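PDB 2OG5: L-asparagine oxygenase from Streptomyces coelicolor, which hydroxylates L-asparagine at C3, using iron(II), 2-oxoglutarate and oxygen, to supply (2S,3S)-3-hydroxyasparagine for the lipopeptide calcium-dependent antibiotic. Local coordinates for residues A[204-210]-A[310-316]. Residues are numbered along the deposited sequence; the frame is centred on the assembly and turned at random.
Sequences RAGLRTA and VHGRTEF. With NA (sodium ion), chain B.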
loop_
_atom_site.group_PDB
_atom_site.type_symbol
_atom_site.label_atom_id
_atom_site.label_comp_id
_atom_site.label_asym_id
_atom_site.label_seq_id
_atom_site.Cartn_x
_atom_site.Cartn_y
_atom_site.Cartn_z
ATOM N N ARG A 204 0.917 -16.206 12.374
ATOM C CA ARG A 204 1.871 -16.520 11.306
ATOM C C ARG A 204 1.987 -15.461 10.207
ATOM O O ARG A 204 3.006 -15.422 9.522
ATOM C CB ARG A 204 1.546 -17.874 10.666
ATOM C CG ARG A 204 1.797 -19.091 11.578
ATOM C CD ARG A 204 1.680 -20.409 10.812
ATOM N NE ARG A 204 2.668 -20.502 9.735
ATOM C CZ ARG A 204 2.543 -21.224 8.625
ATOM N NH1 ARG A 204 1.452 -21.947 8.380
ATOM N NH2 ARG A 204 3.514 -21.204 7.730
ATOM N N ALA A 205 0.955 -14.638 10.015
ATOM C CA ALA A 205 0.974 -13.610 8.971
ATOM C C ALA A 205 1.737 -12.373 9.431
ATOM O O ALA A 205 1.502 -11.857 10.525
ATOM C CB ALA A 205 -0.447 -13.219 8.575
ATOM N N GLY A 206 2.635 -11.891 8.584
ATOM C CA GLY A 206 3.274 -10.601 8.788
ATOM C C GLY A 206 3.513 -9.906 7.459
ATOM O O GLY A 206 3.837 -10.541 6.457
ATOM N N LEU A 207 3.339 -8.591 7.468
ATOM C CA LEU A 207 3.718 -7.750 6.343
ATOM C C LEU A 207 5.233 -7.688 6.303
ATOM O O LEU A 207 5.871 -7.482 7.331
ATOM C CB LEU A 207 3.175 -6.338 6.547
ATOM C CG LEU A 207 3.600 -5.248 5.548
ATOM C CD1 LEU A 207 3.040 -5.510 4.172
ATOM C CD2 LEU A 207 3.162 -3.886 6.084
ATOM N N ARG A 208 5.804 -7.843 5.111
ATOM C CA ARG A 208 7.245 -7.693 4.933
ATOM C C ARG A 208 7.511 -6.518 4.008
ATOM O O ARG A 208 6.893 -6.421 2.943
ATOM C CB ARG A 208 7.866 -8.960 4.342
ATOM C CG ARG A 208 7.631 -10.240 5.166
ATOM C CD ARG A 208 8.634 -11.312 4.763
ATOM N NE ARG A 208 9.954 -11.086 5.354
ATOM C CZ ARG A 208 11.101 -11.566 4.865
ATOM N NH1 ARG A 208 11.125 -12.288 3.755
ATOM N NH2 ARG A 208 12.238 -11.324 5.493
ATOM N N THR A 209 8.404 -5.618 4.414
ATOM C CA THR A 209 8.803 -4.485 3.556
ATOM C C THR A 209 10.322 -4.471 3.401
ATOM O O THR A 209 11.042 -4.682 4.369
ATOM C CB THR A 209 8.303 -3.132 4.120
ATOM O OG1 THR A 209 8.868 -2.890 5.410
ATOM C CG2 THR A 209 6.777 -3.131 4.228
ATOM N N ALA A 210 10.807 -4.240 2.182
ATOM C CA ALA A 210 12.251 -4.158 1.934
ATOM C C ALA A 210 12.575 -2.976 1.031
ATOM O O ALA A 210 11.998 -2.832 -0.041
ATOM C CB ALA A 210 12.753 -5.437 1.313
ATOM N N VAL A 310 9.634 -2.408 -1.745
ATOM C CA VAL A 310 8.783 -3.525 -2.127
ATOM C C VAL A 310 8.143 -4.134 -0.890
ATOM O O VAL A 310 8.640 -3.965 0.225
ATOM C CB VAL A 310 9.569 -4.613 -2.882
ATOM C CG1 VAL A 310 10.134 -4.063 -4.197
ATOM C CG2 VAL A 310 10.720 -5.193 -2.023
ATOM N N HIS A 311 7.022 -4.824 -1.075
ATOM C CA HIS A 311 6.397 -5.511 0.054
ATOM C C HIS A 311 5.926 -6.894 -0.335
ATOM O O HIS A 311 5.745 -7.220 -1.511
ATOM C CB HIS A 311 5.250 -4.679 0.641
ATOM C CG HIS A 311 4.058 -4.571 -0.253
ATOM N ND1 HIS A 311 3.974 -3.648 -1.276
ATOM C CD2 HIS A 311 2.896 -5.268 -0.276
ATOM C CE1 HIS A 311 2.812 -3.780 -1.887
ATOM N NE2 HIS A 311 2.141 -4.759 -1.306
ATOM N N GLY A 312 5.751 -7.704 0.700
ATOM C CA GLY A 312 5.249 -9.062 0.589
ATOM C C GLY A 312 4.582 -9.450 1.892
ATOM O O GLY A 312 4.283 -8.601 2.731
ATOM N N ARG A 313 4.311 -10.733 2.048
ATOM C CA ARG A 313 3.583 -11.216 3.202
ATOM C C ARG A 313 3.906 -12.672 3.420
ATOM O O ARG A 313 3.986 -13.443 2.467
ATOM C CB ARG A 313 2.072 -11.079 3.003
ATOM C CG ARG A 313 1.320 -11.098 4.331
ATOM C CD ARG A 313 0.078 -11.981 4.338
ATOM N NE ARG A 313 -0.607 -11.991 3.056
ATOM C CZ ARG A 313 -0.578 -12.999 2.182
ATOM N NH1 ARG A 313 0.100 -14.124 2.432
ATOM N NH2 ARG A 313 -1.225 -12.874 1.030
ATOM N N THR A 314 4.051 -13.064 4.682
ATOM C CA THR A 314 4.289 -14.470 5.001
ATOM C C THR A 314 3.031 -15.314 4.793
ATOM O O THR A 314 1.912 -14.799 4.752
ATOM C CB THR A 314 4.738 -14.633 6.458
ATOM O OG1 THR A 314 3.721 -14.121 7.321
ATOM C CG2 THR A 314 6.038 -13.895 6.705
ATOM N N GLU A 315 3.231 -16.622 4.676
ATOM C CA GLU A 315 2.142 -17.583 4.551
ATOM C C GLU A 315 1.418 -17.759 5.885
ATOM O O GLU A 315 2.037 -17.680 6.953
ATOM C CB GLU A 315 2.734 -18.908 4.067
ATOM C CG GLU A 315 1.904 -20.158 4.206
ATOM C CD GLU A 315 2.751 -21.391 3.945
ATOM O OE1 GLU A 315 3.127 -22.091 4.907
ATOM O OE2 GLU A 315 3.075 -21.640 2.770
ATOM N N PHE A 316 0.114 -18.000 5.824
ATOM C CA PHE A 316 -0.673 -18.318 7.014
ATOM C C PHE A 316 -1.832 -19.221 6.658
ATOM O O PHE A 316 -2.144 -19.393 5.483
ATOM C CB PHE A 316 -1.129 -17.055 7.755
ATOM C CG PHE A 316 -2.117 -16.202 7.006
ATOM C CD1 PHE A 316 -3.431 -16.097 7.438
ATOM C CD2 PHE A 316 -1.716 -15.458 5.903
ATOM C CE1 PHE A 316 -4.337 -15.300 6.768
ATOM C CE2 PHE A 316 -2.621 -14.646 5.232
ATOM C CZ PHE A 316 -3.925 -14.563 5.668
HETATM NA NA NA B . 0.812 -5.316 -2.840
HETATM O O HOH W 1 4.530 -18.305 7.405
HETATM O O HOH W 2 -0.568 -6.037 -4.026
HETATM O O HOH W 3 0.051 -6.776 -1.640
HETATM O O HOH W 4 -0.891 -4.464 -1.151
#
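T314 OG1 is gripped twice by the backbone of 204-210: it donates to R204 O (2.7 Å), on a lone pair in the carbonyl plane, and accepts from G206 N (2.8 Å). With chi1 at 60°, the hydroxyl stands between its own backbone N and carbonyl carbon, turned to the facing chain. T314 N returns a bond to G206 O, carrying the ladder of an antiparallel strand pair in the smaller sheet of the jelly roll past the strand ends into the loops. Strand 309-313 runs here between strands 207-211 and 176-179. Farther along, R208 pairs with G312 and A210 with V310, each couple joined by two backbone bonds. The T314 methyl CG2 packs on R208 CD (4.1 Å), while the guanidinium of R208 continues to D288 and T293. In the non-hydrogen-bonded pair T209–H311, H311 CB rests 4.2 Å from T209 CG2. The imidazole turns away from strand 207-210 and binds sodium through NE2 (2.1 Å), with H179, E181 and three waters completing the site, which takes iron(II) in the active enzyme. At the loop end, R204 and E315 run side by side in a salt bridge, guanidinium and carboxylate planes nearly perpendicular; NH2 reaches the anti side of OE1 (3.0 Å). R313 NH1 bonds T314 O and T174 O, and lies at the ring edge of F316. Over one face of that ring sits the methyl of A205, a CH-pi contact with CB 4.0 Å from the centroid, displaced toward the CG–CD2 side of the rim.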